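Local structure of folylpolyglutamate synthase/dihydrofolate synthase (Thermotoga maritima, 1O5Z) at residues M40-S43 with N47-L50; V109-T114 with A140-A145; F238-K243 with H271-A276; E249-Y254 with F260-L265; V373-V376 with R380-D383. The protein probably uses ATP to add L-glutamate to dihydropteroate and to extend the gamma-glutamate tail of tetrahydrofolate. All blocks are in the same frame, centred on the assembly; numbering follows the deposited sequence.

Contact 1: M40-S43 with N47-L50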
# COMPACT_ATOMS: atom_id res chain seq x y z
N MET A 40 4.26 -12.14 -22.22
CA MET A 40 3.60 -12.15 -23.51
C MET A 40 2.65 -10.95 -23.71
O MET A 40 2.63 -10.35 -24.76
CB MET A 40 2.82 -13.47 -23.63
CG MET A 40 2.17 -13.73 -24.96
SD MET A 40 1.24 -15.30 -25.00
CE MET A 40 2.41 -16.36 -24.12
N LEU A 41 1.85 -10.61 -22.73
CA LEU A 41 1.02 -9.41 -22.84
C LEU A 41 1.86 -8.17 -23.14
O LEU A 41 1.62 -7.48 -24.13
CB LEU A 41 0.22 -9.19 -21.55
CG LEU A 41 -0.69 -7.98 -21.39
CD1 LEU A 41 -1.62 -7.84 -22.57
CD2 LEU A 41 -1.48 -8.07 -20.09
N LEU A 42 2.87 -7.94 -22.33
CA LEU A 42 3.74 -6.81 -22.53
C LEU A 42 4.46 -6.82 -23.90
O LEU A 42 4.60 -5.78 -24.54
CB LEU A 42 4.75 -6.72 -21.38
CG LEU A 42 4.17 -6.26 -20.03
CD1 LEU A 42 5.18 -6.41 -18.91
CD2 LEU A 42 3.77 -4.83 -20.14
N SER A 43 4.91 -7.99 -24.33
CA SER A 43 5.53 -8.13 -25.62
C SER A 43 4.60 -7.68 -26.74
O SER A 43 5.03 -7.02 -27.65
CB SER A 43 5.86 -9.58 -25.88
OG SER A 43 6.52 -9.71 -27.11
N ASN A 47 6.48 -3.98 -25.20
CA ASN A 47 7.38 -3.97 -24.07
C ASN A 47 7.50 -2.56 -23.50
O ASN A 47 8.60 -2.00 -23.38
CB ASN A 47 8.75 -4.56 -24.46
CG ASN A 47 8.69 -6.06 -24.77
OD1 ASN A 47 8.11 -6.82 -24.04
ND2 ASN A 47 9.28 -6.45 -25.85
N PRO A 48 6.35 -1.99 -23.11
CA PRO A 48 6.31 -0.62 -22.59
C PRO A 48 7.09 -0.47 -21.28
O PRO A 48 7.58 0.62 -20.97
CB PRO A 48 4.82 -0.38 -22.39
CG PRO A 48 4.21 -1.80 -22.21
CD PRO A 48 5.02 -2.62 -23.12
N HIS A 49 7.21 -1.57 -20.56
CA HIS A 49 7.97 -1.63 -19.31
C HIS A 49 9.47 -1.37 -19.45
O HIS A 49 10.14 -1.05 -18.48
CB HIS A 49 7.71 -2.98 -18.63
CG HIS A 49 8.09 -4.16 -19.46
ND1 HIS A 49 9.06 -5.06 -19.06
CD2 HIS A 49 7.68 -4.56 -20.68
CE1 HIS A 49 9.23 -5.95 -20.02
NE2 HIS A 49 8.40 -5.66 -21.01
N LEU A 50 9.99 -1.45 -20.67
CA LEU A 50 11.41 -1.27 -20.95
C LEU A 50 11.74 0.13 -21.44
O LEU A 50 12.85 0.44 -21.87
CB LEU A 50 11.80 -2.27 -22.05
CG LEU A 50 11.51 -3.73 -21.74
CD1 LEU A 50 11.88 -4.61 -22.96
CD2 LEU A 50 12.28 -4.07 -20.49
O HOH W 1 9.38 -8.99 -26.76
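L42 sets CG beside its backbone N and anti to its carbonyl carbon (chi1 -72°), while H49 tucks CG between its backbone N and carbonyl carbon (chi1 60°). These two torsions lay the leucine branch across the imidazole ring. The contact is the turn that ends helix 36-44 and leads into a short 3-10 turn at P48 and H49. L42 CD1 sits over one face of the H49 ring, 3.7 Å from its centroid and 18° off the normal, a CH-pi contact. L50 CG covers the opposite face of the ring. The other branch, L42 CD2, meets the proline ring at P48 CG, 3.7 Å away, so the leucine fork spans both residues of the 3-10 turn. The backbone closes the turn. N47 N gives a hydrogen bond of 2.7 Å to L42 O, five residues back, and approaches from above the carbonyl plane. The 3-10 turn has its own bond, from L50 N to N47 O at 3.1 Å. Both polar atoms of the N47 amide are bonded. H49 NE2 donates to N47 OD1 in the plane of the imidazole, at 3.3 Å, and this bond, with the packing on both faces, helps set the ring's rotation. Outside the turn, F141 and A138 of helix 132-146 touch L42, and A145 touches P48. V167 also reaches L42 and H49. On the other side of the asparagine amide, N47 ND2 donates to a water at 2.7 Å, and that water is hydrogen-bonded to S43 OG at 3.0 Å.

Contact 2: V109-T114 with A140-A145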
# COMPACT_ATOMS: atom_id res chain seq x y z
N VAL A 109 -9.83 4.11 -19.41
CA VAL A 109 -10.62 3.70 -20.57
C VAL A 109 -9.73 3.66 -21.82
O VAL A 109 -9.74 2.68 -22.56
CB VAL A 109 -11.84 4.62 -20.74
CG1 VAL A 109 -12.55 4.39 -22.08
CG2 VAL A 109 -12.81 4.38 -19.66
N LYS A 110 -8.93 4.70 -22.02
CA LYS A 110 -8.02 4.78 -23.17
C LYS A 110 -7.01 3.65 -23.22
O LYS A 110 -6.86 3.00 -24.25
CB LYS A 110 -7.28 6.13 -23.21
CG LYS A 110 -8.11 7.31 -23.82
CD LYS A 110 -7.40 8.67 -23.54
CE LYS A 110 -7.64 9.72 -24.64
NZ LYS A 110 -6.31 10.32 -25.16
N ILE A 111 -6.29 3.44 -22.13
CA ILE A 111 -5.35 2.34 -22.09
C ILE A 111 -6.06 1.01 -22.28
O ILE A 111 -5.58 0.15 -23.01
CB ILE A 111 -4.48 2.35 -20.83
CG1 ILE A 111 -3.24 3.25 -21.03
CG2 ILE A 111 -3.90 0.95 -20.52
CD1 ILE A 111 -3.45 4.51 -20.49
N TYR A 112 -7.22 0.83 -21.67
CA TYR A 112 -7.94 -0.38 -21.89
C TYR A 112 -8.30 -0.58 -23.40
O TYR A 112 -8.14 -1.65 -23.94
CB TYR A 112 -9.20 -0.43 -21.03
CG TYR A 112 -9.98 -1.63 -21.39
CD1 TYR A 112 -9.62 -2.88 -20.90
CD2 TYR A 112 -11.01 -1.54 -22.30
CE1 TYR A 112 -10.32 -3.99 -21.28
CE2 TYR A 112 -11.69 -2.62 -22.68
CZ TYR A 112 -11.34 -3.85 -22.18
OH TYR A 112 -12.05 -4.96 -22.62
N GLU A 113 -8.78 0.44 -24.07
CA GLU A 113 -9.14 0.31 -25.46
C GLU A 113 -7.95 -0.02 -26.37
O GLU A 113 -8.07 -0.84 -27.27
CB GLU A 113 -9.86 1.56 -25.89
CG GLU A 113 -11.27 1.46 -25.38
CD GLU A 113 -12.10 2.70 -25.65
OE1 GLU A 113 -11.54 3.74 -26.15
OE2 GLU A 113 -13.34 2.61 -25.35
N THR A 114 -6.80 0.57 -26.07
CA THR A 114 -5.53 0.11 -26.66
C THR A 114 -5.21 -1.39 -26.49
O THR A 114 -4.83 -2.03 -27.47
CB THR A 114 -4.40 0.93 -26.08
OG1 THR A 114 -4.71 2.30 -26.36
CG2 THR A 114 -3.10 0.68 -26.82
N ALA A 140 -0.65 -0.25 -16.24
CA ALA A 140 0.26 0.72 -15.66
C ALA A 140 1.48 0.89 -16.53
O ALA A 140 1.83 1.99 -16.86
CB ALA A 140 0.64 0.31 -14.29
N PHE A 141 2.12 -0.21 -16.91
CA PHE A 141 3.33 -0.13 -17.74
C PHE A 141 3.10 0.62 -19.03
O PHE A 141 3.92 1.41 -19.46
CB PHE A 141 3.87 -1.50 -18.09
CG PHE A 141 4.63 -2.16 -16.98
CD1 PHE A 141 4.38 -3.49 -16.68
CD2 PHE A 141 5.64 -1.49 -16.30
CE1 PHE A 141 5.10 -4.15 -15.63
CE2 PHE A 141 6.37 -2.15 -15.30
CZ PHE A 141 6.09 -3.49 -14.97
N LEU A 142 1.98 0.34 -19.66
CA LEU A 142 1.62 0.99 -20.92
C LEU A 142 1.37 2.49 -20.69
O LEU A 142 1.82 3.34 -21.44
CB LEU A 142 0.35 0.32 -21.47
CG LEU A 142 -0.07 0.75 -22.86
CD1 LEU A 142 1.09 0.67 -23.78
CD2 LEU A 142 -1.26 -0.07 -23.39
N TYR A 143 0.65 2.79 -19.62
CA TYR A 143 0.32 4.16 -19.29
C TYR A 143 1.61 4.98 -19.06
O TYR A 143 1.77 6.05 -19.59
CB TYR A 143 -0.56 4.15 -18.06
CG TYR A 143 -0.89 5.48 -17.49
CD1 TYR A 143 -1.84 6.29 -18.09
CD2 TYR A 143 -0.33 5.90 -16.28
CE1 TYR A 143 -2.19 7.48 -17.54
CE2 TYR A 143 -0.68 7.09 -15.72
CZ TYR A 143 -1.63 7.87 -16.34
OH TYR A 143 -2.00 9.07 -15.80
N PHE A 144 2.53 4.43 -18.27
CA PHE A 144 3.79 5.05 -18.03
C PHE A 144 4.53 5.30 -19.30
O PHE A 144 5.18 6.32 -19.41
CB PHE A 144 4.65 4.19 -17.09
CG PHE A 144 4.03 3.92 -15.77
CD1 PHE A 144 3.12 4.82 -15.20
CD2 PHE A 144 4.35 2.77 -15.07
CE1 PHE A 144 2.53 4.56 -13.96
CE2 PHE A 144 3.78 2.52 -13.83
CZ PHE A 144 2.85 3.44 -13.28
N ALA A 145 4.47 4.36 -20.23
CA ALA A 145 5.06 4.57 -21.56
C ALA A 145 4.31 5.67 -22.35
O ALA A 145 4.94 6.59 -22.90
CB ALA A 145 5.05 3.24 -22.36
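I111 and L142 meet through methyl groups, with I111 CG2 and L142 CD2 4.0 Å apart. The side chains run alongside one another, pointing opposite ways. T114 adds its own methyl, CG2, which lies 4.0 Å from the same L142 CD2, so the leucine tip rests against two residues one helical turn apart. The second kind of contact is methyl against aromatic edge. I111 CD1 comes to Y143 CD1 at 3.4 Å, near the plane of the ring, and also lies against Y143 CB. A torsion of 98° about I111 CB-CG1, away from the staggered values, turns CD1 there. An alanine at I111 is likely to open a gap beside the Y143 edge and leave L142 CD2 with T114 alone across this contact. The polar group of T114 is kept within its own helix, since T114 OG1 donates to K110 O at 3.1 Å. Segments 109-114 and 140-145, on helices 105-122 and 132-146, cross at 108° with axes 10.0 Å apart, in the Mur ligase middle domain. Strand 96-98 lies against Y143 through I96 and L98. No hydrogen bond crosses between the segments. The joint is therefore apolar, and its fit probably rests on shape rather than polar pairing.

Contact 3: F238-K243 with H271-A276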
# COMPACT_ATOMS: atom_id res chain seq x y z
N PHE A 238 22.59 1.37 6.77
CA PHE A 238 21.95 2.62 7.08
C PHE A 238 21.11 2.46 8.31
O PHE A 238 20.81 1.35 8.73
CB PHE A 238 21.07 3.07 5.93
CG PHE A 238 19.96 2.11 5.62
CD1 PHE A 238 20.22 0.93 4.93
CD2 PHE A 238 18.66 2.37 6.04
CE1 PHE A 238 19.19 0.04 4.64
CE2 PHE A 238 17.64 1.49 5.76
CZ PHE A 238 17.91 0.31 5.06
N SER A 239 20.69 3.59 8.85
CA SER A 239 19.89 3.58 10.06
C SER A 239 19.06 4.87 10.17
O SER A 239 19.30 5.86 9.46
CB SER A 239 20.83 3.45 11.25
OG SER A 239 21.70 4.56 11.25
N VAL A 240 18.09 4.85 11.09
CA VAL A 240 17.28 6.02 11.43
C VAL A 240 17.22 6.17 12.95
O VAL A 240 17.28 5.19 13.68
CB VAL A 240 15.83 5.90 10.90
CG1 VAL A 240 15.79 6.07 9.37
CG2 VAL A 240 15.20 4.56 11.29
N LYS A 241 17.12 7.40 13.42
CA LYS A 241 17.06 7.65 14.85
C LYS A 241 15.84 8.53 15.05
O LYS A 241 15.74 9.59 14.47
CB LYS A 241 18.35 8.29 15.37
CG LYS A 241 18.47 8.30 16.90
N VAL A 242 14.87 8.02 15.81
CA VAL A 242 13.65 8.75 16.08
C VAL A 242 14.02 9.89 17.01
O VAL A 242 14.55 9.66 18.08
CB VAL A 242 12.61 7.84 16.77
CG1 VAL A 242 11.39 8.65 17.24
CG2 VAL A 242 12.19 6.71 15.85
N LYS A 243 13.78 11.13 16.59
CA LYS A 243 14.02 12.30 17.44
C LYS A 243 12.75 12.60 18.24
O LYS A 243 12.85 12.96 19.39
CB LYS A 243 14.43 13.53 16.62
CG LYS A 243 15.80 13.43 15.92
CD LYS A 243 16.99 13.36 16.91
CE LYS A 243 17.50 11.90 17.03
NZ LYS A 243 18.56 11.68 18.09
N HIS A 271 7.17 2.56 12.75
CA HIS A 271 7.53 1.76 11.55
C HIS A 271 7.69 2.60 10.32
O HIS A 271 8.41 2.21 9.43
CB HIS A 271 6.50 0.66 11.22
CG HIS A 271 6.65 -0.55 12.07
ND1 HIS A 271 7.84 -1.24 12.18
CD2 HIS A 271 5.77 -1.19 12.88
CE1 HIS A 271 7.69 -2.25 13.02
NE2 HIS A 271 6.44 -2.25 13.46
N GLN A 272 6.97 3.73 10.23
CA GLN A 272 7.06 4.56 9.05
C GLN A 272 8.39 5.28 9.00
O GLN A 272 8.88 5.63 7.90
CB GLN A 272 5.89 5.54 8.93
CG GLN A 272 4.53 4.89 8.83
CD GLN A 272 4.40 3.85 7.72
OE1 GLN A 272 3.61 2.93 7.85
NE2 GLN A 272 5.18 3.96 6.65
N ILE A 273 9.00 5.51 10.16
CA ILE A 273 10.29 6.17 10.17
C ILE A 273 11.33 5.20 9.59
O ILE A 273 12.23 5.57 8.80
CB ILE A 273 10.61 6.73 11.56
CG1 ILE A 273 9.83 8.03 11.75
CG2 ILE A 273 12.10 7.04 11.71
CD1 ILE A 273 9.70 8.43 13.18
N GLU A 274 11.15 3.93 9.89
CA GLU A 274 12.00 2.93 9.28
C GLU A 274 11.74 2.78 7.79
O GLU A 274 12.66 2.57 7.01
CB GLU A 274 11.88 1.59 10.01
CG GLU A 274 12.54 1.65 11.37
CD GLU A 274 13.01 0.31 11.88
OE1 GLU A 274 12.71 -0.73 11.27
OE2 GLU A 274 13.70 0.30 12.91
N ASN A 275 10.50 2.88 7.37
CA ASN A 275 10.20 2.79 5.96
C ASN A 275 10.88 3.95 5.27
O ASN A 275 11.37 3.83 4.18
CB ASN A 275 8.69 2.86 5.74
CG ASN A 275 7.96 1.57 6.16
OD1 ASN A 275 6.74 1.55 6.33
ND2 ASN A 275 8.69 0.52 6.33
N ALA A 276 10.85 5.12 5.90
CA ALA A 276 11.57 6.31 5.38
C ALA A 276 13.09 6.07 5.21
O ALA A 276 13.62 6.36 4.16
CB ALA A 276 11.30 7.53 6.27
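V240 and I273 cross obliquely, with V240 CB and I273 CG2 4.0 Å apart. The valine points from strand 239-244 toward helix 271-286, and the isoleucine points back at the strand. V240 stands over the helix with both methyls in use. One of them, V240 CG1, reaches past the isoleucine side chain to its backbone, 3.6 Å from I273 O. The other, V240 CG2, takes the slot between backbone N and carbonyl carbon and meets the chain of E274 at about a right angle, 3.9 Å from E274 CG. V242 is the second valine on this side of the strand, two residues on. V242, by contrast, crosses I273 at about a right angle, and V242 CG2 lies 4.0 Å from I273 CD1. I273 thus fits between the two valines, with CG2 near V240 and CD1 near V242. The chi1 of -78° at I273 puts CG2 anti to the backbone N and CG1 beside it, which spreads the two ends of the side chain along the strand. E274 offers only aliphatic carbon here. Its carboxylate is engaged outside the contact; OE2 forms a salt bridge to R212. F252 and L265, from the two other strands of the sheet, also touch I273. Strand 239-243 and helix 271-276 run at 145° to each other, and their axes come within 8.1 Å. No hydrogen bond links the two segments. A small three-stranded antiparallel sheet laid on a helix of the P-loop ATPase domain is a feature of the central domain of Mur ligases and folylpolyglutamate synthases.

Contact 4: E249-Y254 with F260-L265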
# COMPACT_ATOMS: atom_id res chain seq x y z
N GLU A 249 4.05 15.14 12.52
CA GLU A 249 5.29 15.87 12.66
C GLU A 249 6.28 14.98 13.37
O GLU A 249 6.74 15.29 14.44
CB GLU A 249 5.02 17.16 13.41
CG GLU A 249 6.21 18.12 13.47
CD GLU A 249 5.82 19.50 14.02
OE1 GLU A 249 6.58 20.09 14.84
OE2 GLU A 249 4.72 20.00 13.64
N ASN A 250 6.60 13.86 12.73
CA ASN A 250 7.44 12.83 13.30
C ASN A 250 8.86 12.99 12.82
O ASN A 250 9.15 12.87 11.65
CB ASN A 250 6.91 11.44 12.95
CG ASN A 250 5.49 11.24 13.44
OD1 ASN A 250 5.27 10.99 14.64
ND2 ASN A 250 4.51 11.40 12.53
N ARG A 251 9.73 13.23 13.76
CA ARG A 251 11.02 13.80 13.49
C ARG A 251 12.11 12.74 13.72
O ARG A 251 12.09 12.02 14.72
CB ARG A 251 11.14 15.05 14.34
CG ARG A 251 12.29 15.97 14.08
CD ARG A 251 12.14 17.33 14.80
NE ARG A 251 10.80 17.95 14.65
CZ ARG A 251 10.41 18.79 13.65
NH1 ARG A 251 11.23 19.17 12.66
NH2 ARG A 251 9.16 19.26 13.66
N PHE A 252 13.03 12.62 12.77
CA PHE A 252 14.12 11.64 12.82
C PHE A 252 15.39 12.08 12.06
O PHE A 252 15.33 12.96 11.21
CB PHE A 252 13.63 10.29 12.32
CG PHE A 252 13.28 10.27 10.87
CD1 PHE A 252 12.14 10.93 10.40
CD2 PHE A 252 14.11 9.60 9.96
CE1 PHE A 252 11.80 10.91 9.00
CE2 PHE A 252 13.82 9.58 8.57
CZ PHE A 252 12.65 10.23 8.09
N ASP A 253 16.52 11.47 12.44
CA ASP A 253 17.78 11.56 11.68
C ASP A 253 17.93 10.31 10.80
O ASP A 253 17.44 9.24 11.16
CB ASP A 253 19.00 11.66 12.60
CG ASP A 253 18.88 12.77 13.60
OD1 ASP A 253 18.14 13.75 13.33
OD2 ASP A 253 19.48 12.75 14.70
N TYR A 254 18.60 10.46 9.66
CA TYR A 254 18.95 9.35 8.78
C TYR A 254 20.47 9.30 8.59
O TYR A 254 21.08 10.35 8.44
CB TYR A 254 18.26 9.53 7.42
CG TYR A 254 18.75 8.55 6.36
CD1 TYR A 254 18.23 7.26 6.26
CD2 TYR A 254 19.74 8.92 5.45
CE1 TYR A 254 18.68 6.36 5.27
CE2 TYR A 254 20.20 8.05 4.48
CZ TYR A 254 19.67 6.77 4.39
OH TYR A 254 20.14 5.92 3.43
N PHE A 260 21.12 13.07 7.32
CA PHE A 260 20.13 14.11 7.45
C PHE A 260 19.67 14.11 8.89
O PHE A 260 19.56 13.04 9.52
CB PHE A 260 18.96 13.85 6.51
CG PHE A 260 19.36 13.80 5.06
CD1 PHE A 260 19.27 12.62 4.33
CD2 PHE A 260 19.83 14.96 4.41
CE1 PHE A 260 19.63 12.59 2.97
CE2 PHE A 260 20.20 14.94 3.05
CZ PHE A 260 20.11 13.75 2.34
N GLU A 261 19.44 15.30 9.44
CA GLU A 261 18.97 15.43 10.81
C GLU A 261 17.61 16.12 10.83
O GLU A 261 17.34 16.99 10.02
CB GLU A 261 19.96 16.26 11.63
CG GLU A 261 21.44 15.93 11.44
CD GLU A 261 22.27 16.68 12.44
OE1 GLU A 261 21.94 16.63 13.65
OE2 GLU A 261 23.25 17.35 12.05
N ASP A 262 16.75 15.72 11.77
CA ASP A 262 15.39 16.27 11.89
C ASP A 262 14.57 16.30 10.59
O ASP A 262 13.96 17.31 10.25
CB ASP A 262 15.42 17.63 12.58
CG ASP A 262 15.94 17.51 14.00
OD1 ASP A 262 16.74 18.38 14.41
OD2 ASP A 262 15.63 16.54 14.76
N LEU A 263 14.57 15.17 9.91
CA LEU A 263 13.61 14.90 8.88
C LEU A 263 12.24 14.71 9.51
O LEU A 263 12.13 14.26 10.63
CB LEU A 263 13.98 13.65 8.11
CG LEU A 263 15.34 13.64 7.40
CD1 LEU A 263 15.61 12.24 6.94
CD2 LEU A 263 15.34 14.55 6.20
N VAL A 264 11.20 15.04 8.77
CA VAL A 264 9.85 15.01 9.26
C VAL A 264 8.97 14.16 8.35
O VAL A 264 8.94 14.33 7.12
CB VAL A 264 9.31 16.44 9.38
CG1 VAL A 264 7.84 16.45 9.85
CG2 VAL A 264 10.18 17.25 10.36
N LEU A 265 8.30 13.20 8.98
CA LEU A 265 7.23 12.47 8.34
C LEU A 265 5.89 12.94 8.83
O LEU A 265 5.65 13.08 10.03
CB LEU A 265 7.29 11.02 8.70
CG LEU A 265 8.08 10.00 7.93
CD1 LEU A 265 7.67 8.71 8.56
CD2 LEU A 265 7.75 9.99 6.45
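F252 carries L263 CB over one face of its ring, a CH-pi contact 3.8 Å from the centroid, and L263 CD1 lies 3.6 Å from F252 CE2. The ring is brought over L263 by a chi1 of 67°. F252 N donates to L263 O at 2.8 Å, in the carbonyl plane, and L263 N returns a bond to F252 O. Beside them, Y254 CD2 lies 3.9 Å from F260 CD1, ring alongside ring. On the other face of the sheet, V264 CG2 sits over the R251 guanidinium. R251 NH2 forms a salt bridge to E249 OE1 at 3.0 Å, weak as a hydrogen bond. The segments form an antiparallel hairpin interrupted by a G1 beta bulge, where D262 and L263 both stand opposite F252. D262, with its left-handed backbone, gives its N-H to D253 OD1 at 2.9 Å, nearly along the C-O axis of that oxygen. A serine in place of F252 would probably leave L263 CB and CD1 without their aromatic cover and open a gap toward I273 and A276 of helix 271-286. At the far end, L265 O accepts from both N250 N and N250 ND2, at 3.0 and 3.2 Å. Farther out, N250 OD1 is bonded to Y339 OH and Y254 OH to E284.

Contact 5: V373-V376 with R380-D383. With SO4 (sulfate ion), chain E.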
# COMPACT_ATOMS: atom_id res chain seq x y z
N VAL A 373 -20.59 -0.60 16.66
CA VAL A 373 -20.45 -1.61 15.66
C VAL A 373 -21.32 -1.11 14.51
O VAL A 373 -22.43 -0.63 14.70
CB VAL A 373 -21.00 -2.98 16.15
CG1 VAL A 373 -20.79 -4.05 15.10
CG2 VAL A 373 -20.33 -3.38 17.48
N THR A 374 -20.80 -1.27 13.30
CA THR A 374 -21.48 -0.80 12.10
C THR A 374 -21.42 -1.86 11.04
O THR A 374 -20.69 -2.84 11.21
CB THR A 374 -20.82 0.51 11.65
OG1 THR A 374 -21.67 1.12 10.71
CG2 THR A 374 -19.50 0.29 10.93
N ARG A 375 -22.19 -1.72 9.98
CA ARG A 375 -22.11 -2.70 8.88
C ARG A 375 -21.07 -2.35 7.83
O ARG A 375 -21.15 -1.29 7.25
CB ARG A 375 -23.42 -2.79 8.13
CG ARG A 375 -24.53 -3.27 8.90
CD ARG A 375 -25.70 -3.47 8.06
NE ARG A 375 -25.49 -4.61 7.18
CZ ARG A 375 -25.94 -5.83 7.41
NH1 ARG A 375 -26.63 -6.09 8.52
NH2 ARG A 375 -25.69 -6.80 6.55
N VAL A 376 -20.13 -3.25 7.55
CA VAL A 376 -19.28 -3.09 6.37
C VAL A 376 -20.13 -2.92 5.10
O VAL A 376 -21.03 -3.72 4.81
CB VAL A 376 -18.35 -4.27 6.19
CG1 VAL A 376 -17.49 -4.06 4.95
CG2 VAL A 376 -17.46 -4.45 7.43
N ARG A 380 -20.67 -8.42 0.51
CA ARG A 380 -19.96 -9.46 1.25
C ARG A 380 -20.28 -9.48 2.75
O ARG A 380 -20.06 -10.50 3.39
CB ARG A 380 -18.43 -9.34 1.04
CG ARG A 380 -17.86 -10.33 -0.01
CD ARG A 380 -16.64 -9.84 -0.84
NE ARG A 380 -15.59 -9.12 -0.09
CZ ARG A 380 -14.70 -9.71 0.73
NH1 ARG A 380 -14.74 -11.04 0.93
NH2 ARG A 380 -13.76 -8.98 1.38
N MET A 381 -20.83 -8.40 3.30
CA MET A 381 -21.11 -8.34 4.75
C MET A 381 -22.26 -9.25 5.16
O MET A 381 -23.39 -8.97 4.81
CB MET A 381 -21.40 -6.89 5.19
CG MET A 381 -21.97 -6.73 6.62
SD MET A 381 -20.71 -7.07 7.87
CE MET A 381 -21.73 -7.58 9.24
N LYS A 382 -21.97 -10.31 5.92
CA LYS A 382 -23.01 -11.14 6.57
C LYS A 382 -22.78 -11.26 8.08
O LYS A 382 -21.69 -11.00 8.57
CB LYS A 382 -23.21 -12.53 5.88
CG LYS A 382 -22.19 -13.62 6.15
CD LYS A 382 -22.59 -14.95 5.45
CE LYS A 382 -21.96 -16.21 6.10
NZ LYS A 382 -22.60 -17.51 5.69
N ASP A 383 -23.86 -11.62 8.78
CA ASP A 383 -23.88 -11.87 10.23
C ASP A 383 -23.59 -10.68 11.11
O ASP A 383 -22.89 -10.80 12.12
CB ASP A 383 -22.91 -12.98 10.63
CG ASP A 383 -23.52 -14.30 10.55
OD1 ASP A 383 -22.78 -15.24 10.20
OD2 ASP A 383 -24.72 -14.47 10.82
S SO4 E . -26.91 -10.05 8.27
O1 SO4 E . -25.68 -9.33 8.64
O2 SO4 E . -27.98 -9.28 8.92
O3 SO4 E . -26.89 -11.36 8.93
O4 SO4 E . -26.92 -10.18 6.79
O HOH W 2 -24.44 -5.91 4.11
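The loop joining strand 370-373 to helix 384-394, in the C-terminal glutamate ligase domain, folds back on itself where R375 and V376 meet M381. The CB of M381 is directed toward 373-376. M381 CB packs on V376 O at 3.2 Å, and a bend at chi2 (72°) brings M381 SD to 4.0 Å from V376 CB. R375 crosses the methionine at about a right angle, and R375 NH2 lies 3.7 Å from M381 CG. No direct hydrogen bond joins the two segments. A water spans them instead: it accepts from R375 NH2 at 2.9 Å and donates weakly to M381 O. R375 also faces a sulfate, probably from the crystallisation liquor, whose sulfur lies at the guanidinium edge, in its plane. The bonds are long and weak, with R375 NH2 3.3 Å from sulfate O1 and R375 NH1 reaching O1 and O2. D383 N, just before the helix, donates weakly to sulfate O3 at 3.0 Å; M384 N and N385 ND2 also bond the ion. The ion need not mark a natural ligand, but a helix N-terminus, here with R375 beside it, is a common place for anions in alpha/beta folds.

Overall arrangement
Contacts 1 and 2 adjoin, their centres 12 Å apart. Contact 1 packs against helix 132-146, which carries one segment of contact 2: F141 CD2 comes within 3.4 Å of H49 CB, and A145 packs on P48. Contacts 3 and 4 are closer still, with centres 8 Å apart. They share the three-stranded sheet, where K243 N lies 2.7 Å from R251 O. The centres of contacts 2 and 3 are about 36 Å apart, on opposite sides of the chain's centre. Contact 3 borders the probable ATP site: its Q272 and N275 touch S65 and M69 of helix 63-77, which begins in the P-loop-type sequence GTNGKGS. Contact 5 is in the glutamate ligase domain, its centre at least 36 Å from the others.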